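Local coordinates for SusD-like carbohydrate binding protein BF1063 (Bacteroides fragilis NCTC 9343, PDB 3I4G) that probably binds carbohydrate at the bacterial outer membrane, as a member of the SusD family of glycan-binding proteins, at residues A234-L239 against V384-E389; D316-Y321 against A416-A421; D320-Y325 against E447-G452; V428-P433 against R437-H442. All blocks are in the same frame, centred on the assembly; numbering follows the deposited sequence.

Contact 1 of 4, residues A234-L239 against V384-E389; sequences ANYQEL and VIRYAE
A buried arginine-glutamate network is the setting here: Y236 and L239, on a loop entering a 3-10 turn, line the guanidinium of R386, which holds the N-cap position between strand 380-386 and helix 387-400. R386 CG lies opposite its own carbonyl carbon (chi1 -61°), and the chain then bends at chi3, which brings its two terminal nitrogens against L239 and Y236 respectively. L239 meets it with one branch, CD1 lying 3.6 Å from R386 NH1; the leucine and arginine side chains cross at about a right angle. Y236 comes from another direction, its CE1 4.2 Å from R386 NH2, with ring and guanidinium planes 83° apart, so the two do not stack. No hydrogen bond joins the two segments. The phenol OH bonds the backbone carbonyl of E447, and R386 spends its NH groups on carboxylates beyond: NH1 on E250 and E447, NH2 on E451. N235 steadies the loop in an Asx motif, its OD1 accepting from E238 N at 2.9 Å. Despite the burial, these three glutamates probably keep R386 charged and offset the like charge of nearby R420.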
# COMPACT_ATOMS: atom_id res chain seq x y z
N ALA A 234 -11.12 -16.58 -5.80
CA ALA A 234 -12.17 -16.27 -6.78
C ALA A 234 -12.75 -14.87 -6.61
O ALA A 234 -13.02 -14.18 -7.59
CB ALA A 234 -13.29 -17.31 -6.71
N ASN A 235 -12.92 -14.46 -5.35
CA ASN A 235 -13.53 -13.19 -5.03
C ASN A 235 -12.53 -12.09 -4.66
O ASN A 235 -11.78 -12.23 -3.70
CB ASN A 235 -14.57 -13.37 -3.91
CG ASN A 235 -15.47 -12.17 -3.80
OD1 ASN A 235 -15.11 -11.12 -3.28
ND2 ASN A 235 -16.67 -12.29 -4.36
N TYR A 236 -12.52 -11.02 -5.43
CA TYR A 236 -11.60 -9.90 -5.24
C TYR A 236 -11.95 -9.11 -3.99
O TYR A 236 -11.08 -8.85 -3.17
CB TYR A 236 -11.66 -8.97 -6.45
CG TYR A 236 -10.70 -7.80 -6.49
CD1 TYR A 236 -9.45 -7.94 -7.01
CD2 TYR A 236 -11.12 -6.53 -6.12
CE1 TYR A 236 -8.59 -6.86 -7.13
CE2 TYR A 236 -10.30 -5.43 -6.23
CZ TYR A 236 -9.03 -5.60 -6.73
OH TYR A 236 -8.19 -4.51 -6.85
N GLN A 237 -13.21 -8.71 -3.84
CA GLN A 237 -13.62 -7.88 -2.70
C GLN A 237 -13.30 -8.50 -1.35
O GLN A 237 -12.88 -7.82 -0.41
CB GLN A 237 -15.12 -7.57 -2.75
CG GLN A 237 -15.53 -6.69 -3.91
CD GLN A 237 -16.98 -6.36 -3.84
OE1 GLN A 237 -17.83 -7.18 -4.25
NE2 GLN A 237 -17.30 -5.15 -3.41
N GLU A 238 -13.48 -9.82 -1.27
CA GLU A 238 -13.32 -10.56 -0.03
C GLU A 238 -11.89 -10.67 0.43
O GLU A 238 -11.66 -11.01 1.59
CB GLU A 238 -13.99 -11.96 -0.14
CG GLU A 238 -15.52 -11.82 -0.04
CD GLU A 238 -16.28 -13.10 -0.27
OE1 GLU A 238 -15.68 -14.14 -0.52
OE2 GLU A 238 -17.54 -13.05 -0.18
N LEU A 239 -10.93 -10.35 -0.42
CA LEU A 239 -9.54 -10.25 0.01
C LEU A 239 -9.33 -9.19 1.06
O LEU A 239 -8.36 -9.28 1.81
CB LEU A 239 -8.65 -9.90 -1.18
CG LEU A 239 -8.54 -10.94 -2.29
CD1 LEU A 239 -7.84 -10.31 -3.50
CD2 LEU A 239 -7.83 -12.20 -1.78
N VAL A 384 -0.84 -6.93 3.02
CA VAL A 384 0.44 -6.31 2.74
C VAL A 384 1.07 -6.96 1.52
O VAL A 384 1.61 -6.29 0.64
CB VAL A 384 1.35 -6.41 3.98
CG1 VAL A 384 2.69 -5.80 3.67
CG2 VAL A 384 0.72 -5.67 5.17
N ILE A 385 1.02 -8.29 1.43
CA ILE A 385 1.50 -9.05 0.29
C ILE A 385 0.41 -10.00 -0.16
O ILE A 385 -0.02 -10.88 0.60
CB ILE A 385 2.76 -9.89 0.60
CG1 ILE A 385 3.93 -9.02 1.10
CG2 ILE A 385 3.19 -10.73 -0.62
CD1 ILE A 385 4.52 -8.01 0.10
N ARG A 386 -0.04 -9.82 -1.39
CA ARG A 386 -1.01 -10.69 -2.05
C ARG A 386 -0.32 -11.49 -3.15
O ARG A 386 0.58 -11.01 -3.85
CB ARG A 386 -2.19 -9.89 -2.64
CG ARG A 386 -2.96 -9.14 -1.62
CD ARG A 386 -4.33 -8.68 -2.07
NE ARG A 386 -4.41 -7.64 -3.10
CZ ARG A 386 -4.74 -7.83 -4.39
NH1 ARG A 386 -4.83 -9.05 -4.95
NH2 ARG A 386 -4.92 -6.78 -5.15
N TYR A 387 -0.82 -12.71 -3.35
CA TYR A 387 -0.26 -13.55 -4.43
C TYR A 387 -0.41 -12.87 -5.81
O TYR A 387 0.41 -13.07 -6.67
CB TYR A 387 -0.91 -14.93 -4.43
CG TYR A 387 -0.22 -15.99 -5.28
CD1 TYR A 387 1.11 -16.29 -5.11
CD2 TYR A 387 -0.94 -16.71 -6.23
CE1 TYR A 387 1.71 -17.29 -5.84
CE2 TYR A 387 -0.35 -17.70 -6.97
CZ TYR A 387 0.96 -17.98 -6.77
OH TYR A 387 1.57 -19.01 -7.48
N ALA A 388 -1.45 -12.05 -6.03
CA ALA A 388 -1.51 -11.36 -7.30
C ALA A 388 -0.30 -10.47 -7.53
O ALA A 388 0.18 -10.35 -8.66
CB ALA A 388 -2.74 -10.51 -7.38
N GLU A 389 0.22 -9.83 -6.48
CA GLU A 389 1.43 -9.01 -6.64
C GLU A 389 2.62 -9.92 -6.96
O GLU A 389 3.50 -9.56 -7.75
CB GLU A 389 1.72 -8.19 -5.39
CG GLU A 389 2.99 -7.35 -5.60
CD GLU A 389 3.51 -6.63 -4.37
OE1 GLU A 389 2.76 -6.47 -3.40
OE2 GLU A 389 4.70 -6.21 -4.40

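Contact 2 of 4, residues D316-Y321 against A416-A421; sequences DPRLDY and AVRGRA
R318 reaches toward V417 and R418 with the terminal nitrogens of its guanidinium. R318 NH1 lies 4.1 Å from V417 CG1, a loose packing contact with one branch of the valine, while R318 NH2 stands 4.1 Å from R418 NH1, which sits near the plane of the R318 guanidinium at its edge. The two guanidinium planes are turned 65° against each other, so these groups do not stack. Both arginines turn to the carboxylate of E443, R318 also to E447 and R418 also to E292; the surrounding carboxylates probably offset the closeness of the two positive ends. What aims R318 is D316, the N-cap of helix 317-322. Its OD1 takes R318 N at 2.9 Å, the capping bond, and also R318 NE at 3.0 Å in a nearly straight bond (174°). D316 OD2 offers its syn lone pair to R318 NH2 at 2.8 Å, completing a side-on grip by two nitrogens on two oxygens that fixes the rotation of the guanidinium. Further out, R418 NE is held by the backbone carbonyl of P426, and V417, near the end of helix 414-418, also packs on A388 of helix 387-400.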
# COMPACT_ATOMS: atom_id res chain seq x y z
N ASP A 316 -14.06 -2.67 -16.28
CA ASP A 316 -13.41 -3.69 -15.45
C ASP A 316 -14.17 -3.76 -14.12
O ASP A 316 -14.35 -2.73 -13.47
CB ASP A 316 -11.96 -3.28 -15.26
CG ASP A 316 -11.09 -4.37 -14.63
OD1 ASP A 316 -11.48 -4.99 -13.63
OD2 ASP A 316 -9.95 -4.51 -15.12
N PRO A 317 -14.58 -4.97 -13.68
CA PRO A 317 -15.30 -5.08 -12.41
C PRO A 317 -14.52 -4.52 -11.24
O PRO A 317 -15.14 -4.11 -10.25
CB PRO A 317 -15.52 -6.61 -12.26
CG PRO A 317 -15.52 -7.10 -13.64
CD PRO A 317 -14.52 -6.26 -14.38
N ARG A 318 -13.18 -4.48 -11.34
CA ARG A 318 -12.39 -3.94 -10.21
C ARG A 318 -12.63 -2.46 -9.97
O ARG A 318 -12.34 -2.00 -8.85
CB ARG A 318 -10.89 -4.21 -10.43
CG ARG A 318 -10.57 -5.68 -10.27
CD ARG A 318 -9.18 -6.02 -10.70
NE ARG A 318 -9.05 -5.98 -12.17
CZ ARG A 318 -7.95 -6.29 -12.84
NH1 ARG A 318 -6.86 -6.69 -12.21
NH2 ARG A 318 -7.95 -6.19 -14.17
N LEU A 319 -13.19 -1.73 -10.95
CA LEU A 319 -13.49 -0.32 -10.70
C LEU A 319 -14.55 -0.21 -9.62
O LEU A 319 -14.31 0.34 -8.56
CB LEU A 319 -13.92 0.34 -11.99
CG LEU A 319 -14.13 1.85 -12.03
CD1 LEU A 319 -14.16 2.31 -13.49
CD2 LEU A 319 -15.40 2.31 -11.28
N ASP A 320 -15.73 -0.81 -9.85
CA ASP A 320 -16.77 -0.77 -8.84
C ASP A 320 -16.35 -1.51 -7.57
O ASP A 320 -16.83 -1.16 -6.49
CB ASP A 320 -18.11 -1.32 -9.39
CG ASP A 320 -18.87 -0.32 -10.25
OD1 ASP A 320 -18.81 0.90 -9.92
OD2 ASP A 320 -19.57 -0.76 -11.21
N TYR A 321 -15.49 -2.52 -7.66
CA TYR A 321 -15.04 -3.17 -6.41
C TYR A 321 -14.18 -2.25 -5.54
O TYR A 321 -14.14 -2.39 -4.34
CB TYR A 321 -14.22 -4.43 -6.66
CG TYR A 321 -14.94 -5.56 -7.38
CD1 TYR A 321 -16.29 -5.75 -7.26
CD2 TYR A 321 -14.23 -6.52 -8.10
CE1 TYR A 321 -16.95 -6.81 -7.90
CE2 TYR A 321 -14.86 -7.57 -8.75
CZ TYR A 321 -16.21 -7.70 -8.65
OH TYR A 321 -16.89 -8.75 -9.28
N ALA A 416 -3.82 -15.15 -14.89
CA ALA A 416 -4.39 -15.74 -13.68
C ALA A 416 -5.00 -14.62 -12.82
O ALA A 416 -6.05 -14.83 -12.19
CB ALA A 416 -3.32 -16.51 -12.91
N VAL A 417 -4.37 -13.45 -12.82
CA VAL A 417 -4.90 -12.29 -12.10
C VAL A 417 -6.13 -11.77 -12.81
O VAL A 417 -7.20 -11.61 -12.20
CB VAL A 417 -3.84 -11.19 -12.00
CG1 VAL A 417 -4.39 -9.92 -11.39
CG2 VAL A 417 -2.68 -11.72 -11.14
N ARG A 418 -6.06 -11.61 -14.12
CA ARG A 418 -7.23 -11.13 -14.87
C ARG A 418 -8.38 -12.14 -14.92
O ARG A 418 -9.56 -11.77 -15.02
CB ARG A 418 -6.83 -10.75 -16.29
CG ARG A 418 -5.96 -9.50 -16.34
CD ARG A 418 -5.41 -9.20 -17.71
NE ARG A 418 -6.43 -8.86 -18.69
CZ ARG A 418 -6.96 -7.64 -18.85
NH1 ARG A 418 -6.65 -6.63 -18.04
NH2 ARG A 418 -7.86 -7.47 -19.81
N GLY A 419 -8.02 -13.41 -14.89
CA GLY A 419 -8.97 -14.51 -14.99
C GLY A 419 -9.68 -14.89 -13.72
O GLY A 419 -10.51 -15.78 -13.73
N ARG A 420 -9.36 -14.21 -12.62
CA ARG A 420 -10.04 -14.39 -11.37
C ARG A 420 -11.54 -14.41 -11.65
O ARG A 420 -12.03 -13.54 -12.37
CB ARG A 420 -9.66 -13.19 -10.45
CG ARG A 420 -10.18 -13.28 -9.07
CD ARG A 420 -10.11 -11.95 -8.37
NE ARG A 420 -8.76 -11.41 -8.23
CZ ARG A 420 -7.93 -11.73 -7.25
NH1 ARG A 420 -8.22 -12.65 -6.36
NH2 ARG A 420 -6.74 -11.14 -7.19
N ALA A 421 -12.30 -15.34 -11.09
CA ALA A 421 -13.72 -15.48 -11.48
C ALA A 421 -14.57 -14.22 -11.35
O ALA A 421 -15.45 -13.96 -12.18
CB ALA A 421 -14.37 -16.61 -10.68

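Contact 3 of 4, residues D320-Y325 against E447-G452; sequences DYTIYY and ELAMEG
Beside the meeting of T322 with A449 and M450, the flat groups lie apart: the Y321 ring has P317 O over one face, 3.2 Å above the plane and shifted toward the rim, and packs against Q237; its hydroxyl bonds to the carbonyl of S422. Y324 stacks on F330. At the far end Y325 OH donates to the syn lone pair of D320 OD1 at 2.6 Å, which ties Y325, two residues beyond I323, back to the helix. Across the contact itself, T322 CG2 touches M450 CG at 3.6 Å and A449 O at 3.7 Å; the methyl of A449 is a looser neighbour. The threonine sits with OG1 beside its backbone N (chi1 -57°), where OG1 hydrogen-bonds R318 O, one turn back in the helix, and with CG2 anti to the backbone N, where it touches the turn. The strand 323-325 that leaves helix 317-322 here pairs antiparallel with strand 360-362. The partner of T322 is a type II beta turn from L448 to E451, closed by E451 N to L448 O at 3.2 Å. M450, a selenomethionine, holds the third position of that turn with a positive phi of 74°. Bends at chi2 and chi3 turn its SE away while CG stays against T322 CG2, and the side chain also packs on M362, V281 and P283. Two of the turn's backbone atoms have partners outside it: A449 O receives K364 NZ, and M450 N donates to E57.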
# COMPACT_ATOMS: atom_id res chain seq x y z
N ASP A 320 -15.73 -0.81 -9.85
CA ASP A 320 -16.77 -0.77 -8.84
C ASP A 320 -16.35 -1.51 -7.57
O ASP A 320 -16.83 -1.16 -6.49
CB ASP A 320 -18.11 -1.32 -9.39
CG ASP A 320 -18.87 -0.32 -10.25
OD1 ASP A 320 -18.81 0.90 -9.92
OD2 ASP A 320 -19.57 -0.76 -11.21
N TYR A 321 -15.49 -2.52 -7.66
CA TYR A 321 -15.04 -3.17 -6.41
C TYR A 321 -14.18 -2.25 -5.54
O TYR A 321 -14.14 -2.39 -4.34
CB TYR A 321 -14.22 -4.43 -6.66
CG TYR A 321 -14.94 -5.56 -7.38
CD1 TYR A 321 -16.29 -5.75 -7.26
CD2 TYR A 321 -14.23 -6.52 -8.10
CE1 TYR A 321 -16.95 -6.81 -7.90
CE2 TYR A 321 -14.86 -7.57 -8.75
CZ TYR A 321 -16.21 -7.70 -8.65
OH TYR A 321 -16.89 -8.75 -9.28
N THR A 322 -13.49 -1.32 -6.17
CA THR A 322 -12.47 -0.51 -5.49
C THR A 322 -12.91 0.89 -5.10
O THR A 322 -12.50 1.37 -4.01
CB THR A 322 -11.23 -0.45 -6.37
OG1 THR A 322 -10.79 -1.82 -6.62
CG2 THR A 322 -10.08 0.29 -5.70
N ILE A 323 -13.72 1.53 -5.93
CA ILE A 323 -14.14 2.91 -5.69
C ILE A 323 -15.62 3.07 -5.88
O ILE A 323 -16.26 2.23 -6.54
CB ILE A 323 -13.35 3.90 -6.63
CG1 ILE A 323 -13.71 3.71 -8.11
CG2 ILE A 323 -11.86 3.74 -6.42
CD1 ILE A 323 -13.04 4.73 -9.06
N TYR A 324 -16.18 4.14 -5.33
CA TYR A 324 -17.59 4.49 -5.60
C TYR A 324 -17.67 6.00 -5.85
O TYR A 324 -16.65 6.73 -5.74
CB TYR A 324 -18.57 3.94 -4.54
CG TYR A 324 -18.43 4.43 -3.13
CD1 TYR A 324 -17.55 3.79 -2.26
CD2 TYR A 324 -19.23 5.43 -2.62
CE1 TYR A 324 -17.45 4.16 -0.95
CE2 TYR A 324 -19.12 5.83 -1.31
CZ TYR A 324 -18.23 5.20 -0.49
OH TYR A 324 -18.12 5.60 0.82
N TYR A 325 -18.85 6.46 -6.25
CA TYR A 325 -19.07 7.77 -6.85
C TYR A 325 -20.55 8.11 -6.72
O TYR A 325 -21.35 7.28 -6.28
CB TYR A 325 -18.64 7.73 -8.33
CG TYR A 325 -19.07 6.43 -9.00
CD1 TYR A 325 -20.36 6.27 -9.44
CD2 TYR A 325 -18.19 5.37 -9.16
CE1 TYR A 325 -20.78 5.08 -9.97
CE2 TYR A 325 -18.63 4.16 -9.73
CZ TYR A 325 -19.92 4.03 -10.14
OH TYR A 325 -20.35 2.82 -10.67
N GLU A 447 -4.80 -3.78 -10.44
CA GLU A 447 -4.98 -4.85 -9.46
C GLU A 447 -4.77 -4.38 -8.03
O GLU A 447 -5.53 -4.77 -7.14
CB GLU A 447 -4.03 -6.00 -9.79
CG GLU A 447 -4.08 -7.13 -8.80
CD GLU A 447 -5.39 -7.88 -8.73
OE1 GLU A 447 -6.20 -7.77 -9.66
OE2 GLU A 447 -5.60 -8.58 -7.72
N LEU A 448 -3.77 -3.53 -7.81
CA LEU A 448 -3.40 -3.11 -6.47
C LEU A 448 -3.88 -1.73 -6.10
O LEU A 448 -3.48 -1.21 -5.06
CB LEU A 448 -1.87 -3.15 -6.34
CG LEU A 448 -1.20 -4.49 -6.62
CD1 LEU A 448 0.34 -4.31 -6.62
CD2 LEU A 448 -1.64 -5.57 -5.63
N ALA A 449 -4.79 -1.15 -6.86
CA ALA A 449 -5.24 0.20 -6.58
C ALA A 449 -5.81 0.37 -5.18
O ALA A 449 -6.62 -0.42 -4.70
CB ALA A 449 -6.26 0.68 -7.65
N MSE A 450 -5.40 1.46 -4.53
CA MSE A 450 -5.83 1.89 -3.20
C MSE A 450 -5.24 1.05 -2.08
O MSE A 450 -5.68 1.21 -0.94
CB MSE A 450 -7.36 1.94 -3.06
CG MSE A 450 -8.05 2.82 -4.11
SE MSE A 450 -7.40 4.66 -4.27
CE MSE A 450 -7.65 5.14 -2.41
N GLU A 451 -4.19 0.25 -2.36
CA GLU A 451 -3.61 -0.61 -1.33
C GLU A 451 -2.29 -0.07 -0.79
O GLU A 451 -1.66 -0.73 0.03
CB GLU A 451 -3.40 -2.04 -1.86
CG GLU A 451 -4.74 -2.66 -2.26
CD GLU A 451 -4.67 -4.06 -2.79
OE1 GLU A 451 -3.94 -4.89 -2.19
OE2 GLU A 451 -5.35 -4.33 -3.82
N GLY A 452 -1.89 1.12 -1.19
CA GLY A 452 -0.67 1.74 -0.64
C GLY A 452 0.63 1.35 -1.29
O GLY A 452 1.70 1.57 -0.70

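Contact 4 of 4, residues V428-P433 against R437-H442; sequences VTEVTP and REIVRH
The backbone of V428-P433 runs as an irregular loop into helix 433-447, with T432 at the N-cap position, and R437 N closes an early turn of the helix on P433 O at 2.9 Å. I439, two residues on, carries most of the side-chain contact. Its CD1 lies against E430 CB at 3.5 Å, with E430 CG close by, the two side chains crossing at about a right angle. Its other branch, CG2, meets V428 CG2 at 4.0 Å, where valine and isoleucine slide past each other in opposite directions. E430 thus shows I439 its aliphatic part only: with CG anti to the backbone N (chi1 179°) and a bend at chi2, the carboxylate curls back to its own loop, where OE2 receives T432 N at 2.8 Å through the anti lone pair. V428 and I439 both also rest on I414 of helix 414-418. R437 stays beside P433, its CB 3.7 Å from P433 O, and its NE salt-bridges E400, while its CD lies 3.8 Å above the guanidinium plane of R441, off-centre, and R441 in turn forms a cation-pi contact with W461. Apolar branches therefore hold the loop against the helix's own flank, and the one carboxylate among them ties up the amide of the N-cap residue, a polar pinning that should steady the chain as it enters the helix.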
# COMPACT_ATOMS: atom_id res chain seq x y z
N VAL A 428 -4.31 -11.42 -21.84
CA VAL A 428 -3.21 -10.79 -22.55
C VAL A 428 -2.47 -11.84 -23.37
O VAL A 428 -2.26 -12.95 -22.90
CB VAL A 428 -2.24 -10.12 -21.54
CG1 VAL A 428 -0.96 -9.63 -22.21
CG2 VAL A 428 -2.94 -8.97 -20.82
N THR A 429 -2.06 -11.47 -24.58
CA THR A 429 -1.28 -12.33 -25.46
C THR A 429 0.04 -11.67 -25.90
O THR A 429 0.85 -12.32 -26.59
CB THR A 429 -2.11 -12.71 -26.73
OG1 THR A 429 -2.51 -11.52 -27.43
CG2 THR A 429 -3.37 -13.48 -26.33
N GLU A 430 0.25 -10.43 -25.49
CA GLU A 430 1.42 -9.64 -25.88
C GLU A 430 2.68 -10.22 -25.30
O GLU A 430 2.77 -10.35 -24.08
CB GLU A 430 1.29 -8.19 -25.40
CG GLU A 430 2.52 -7.33 -25.78
CD GLU A 430 2.66 -7.26 -27.28
OE1 GLU A 430 1.76 -6.66 -27.91
OE2 GLU A 430 3.64 -7.81 -27.82
N VAL A 431 3.66 -10.52 -26.16
CA VAL A 431 4.94 -11.05 -25.65
C VAL A 431 6.15 -10.16 -26.01
O VAL A 431 7.26 -10.49 -25.58
CB VAL A 431 5.19 -12.50 -26.13
CG1 VAL A 431 4.05 -13.44 -25.64
CG2 VAL A 431 5.38 -12.55 -27.66
N THR A 432 5.93 -9.06 -26.74
CA THR A 432 7.00 -8.11 -27.11
C THR A 432 7.36 -7.31 -25.85
O THR A 432 6.52 -6.62 -25.29
CB THR A 432 6.58 -7.22 -28.22
OG1 THR A 432 6.38 -8.04 -29.40
CG2 THR A 432 7.66 -6.18 -28.53
N PRO A 433 8.64 -7.35 -25.43
CA PRO A 433 8.98 -6.84 -24.08
C PRO A 433 8.69 -5.39 -23.84
O PRO A 433 8.18 -5.05 -22.77
CB PRO A 433 10.50 -7.06 -24.00
CG PRO A 433 10.78 -8.09 -25.04
CD PRO A 433 9.84 -7.81 -26.16
N ARG A 437 6.01 -4.39 -20.92
CA ARG A 437 6.35 -3.61 -19.72
C ARG A 437 5.17 -2.73 -19.33
O ARG A 437 4.77 -2.69 -18.17
CB ARG A 437 7.61 -2.74 -19.93
CG ARG A 437 7.88 -1.78 -18.80
CD ARG A 437 9.05 -0.85 -19.04
NE ARG A 437 10.29 -1.61 -19.09
CZ ARG A 437 10.95 -1.97 -20.19
NH1 ARG A 437 10.54 -1.62 -21.39
NH2 ARG A 437 12.09 -2.66 -20.08
N GLU A 438 4.60 -2.03 -20.30
CA GLU A 438 3.55 -1.07 -20.01
C GLU A 438 2.25 -1.78 -19.65
O GLU A 438 1.49 -1.31 -18.81
CB GLU A 438 3.38 -0.07 -21.16
CG GLU A 438 4.68 0.64 -21.62
CD GLU A 438 5.49 1.30 -20.47
OE1 GLU A 438 6.75 1.22 -20.54
OE2 GLU A 438 4.90 1.86 -19.51
N ILE A 439 2.00 -2.94 -20.26
CA ILE A 439 0.83 -3.73 -19.93
C ILE A 439 0.93 -4.23 -18.48
O ILE A 439 -0.05 -4.17 -17.74
CB ILE A 439 0.69 -4.91 -20.89
CG1 ILE A 439 0.33 -4.40 -22.28
CG2 ILE A 439 -0.32 -5.95 -20.39
CD1 ILE A 439 0.47 -5.45 -23.38
N VAL A 440 2.10 -4.72 -18.07
CA VAL A 440 2.26 -5.23 -16.71
C VAL A 440 2.16 -4.10 -15.68
O VAL A 440 1.54 -4.26 -14.63
CB VAL A 440 3.56 -6.04 -16.54
CG1 VAL A 440 3.63 -6.61 -15.14
CG2 VAL A 440 3.62 -7.17 -17.53
N ARG A 441 2.79 -2.97 -15.95
CA ARG A 441 2.72 -1.84 -15.02
C ARG A 441 1.30 -1.39 -14.86
O ARG A 441 0.85 -1.09 -13.75
CB ARG A 441 3.58 -0.65 -15.48
CG ARG A 441 5.05 -0.96 -15.39
CD ARG A 441 5.87 0.27 -15.62
NE ARG A 441 7.31 -0.02 -15.50
CZ ARG A 441 8.27 0.89 -15.64
NH1 ARG A 441 7.95 2.12 -15.99
NH2 ARG A 441 9.55 0.54 -15.46
N HIS A 442 0.57 -1.36 -15.97
CA HIS A 442 -0.83 -0.96 -15.92
C HIS A 442 -1.67 -1.98 -15.16
O HIS A 442 -2.54 -1.61 -14.35
CB HIS A 442 -1.38 -0.77 -17.33
CG HIS A 442 -2.83 -0.43 -17.34
ND1 HIS A 442 -3.81 -1.35 -17.59
CD2 HIS A 442 -3.45 0.73 -17.02
CE1 HIS A 442 -5.00 -0.76 -17.45
NE2 HIS A 442 -4.80 0.50 -17.13

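Overall arrangement
Contacts 1, 2 and 3 gather about one buried cluster, their centres 10 to 12 Å apart, in which E447 of contact 3 is the shared anion. R318 NH1 of contact 2 reaches E447 OE1 at 2.8 Å, and R420 NH2 reaches E447 OE2 at 2.9 Å. Contact 1 joins contact 3 through the salt bridge of R386 NH2 with E451 OE2, 2.8 Å long. Contacts 2 and 3 share D320 and Y321 on helix 317-322. Contact 4 stands apart at the surface, its centre about 17 Å from that of contact 2, which it touches through V428 CG2 and R418 CD, 4.0 Å apart; helix 433-447 runs from it to E447.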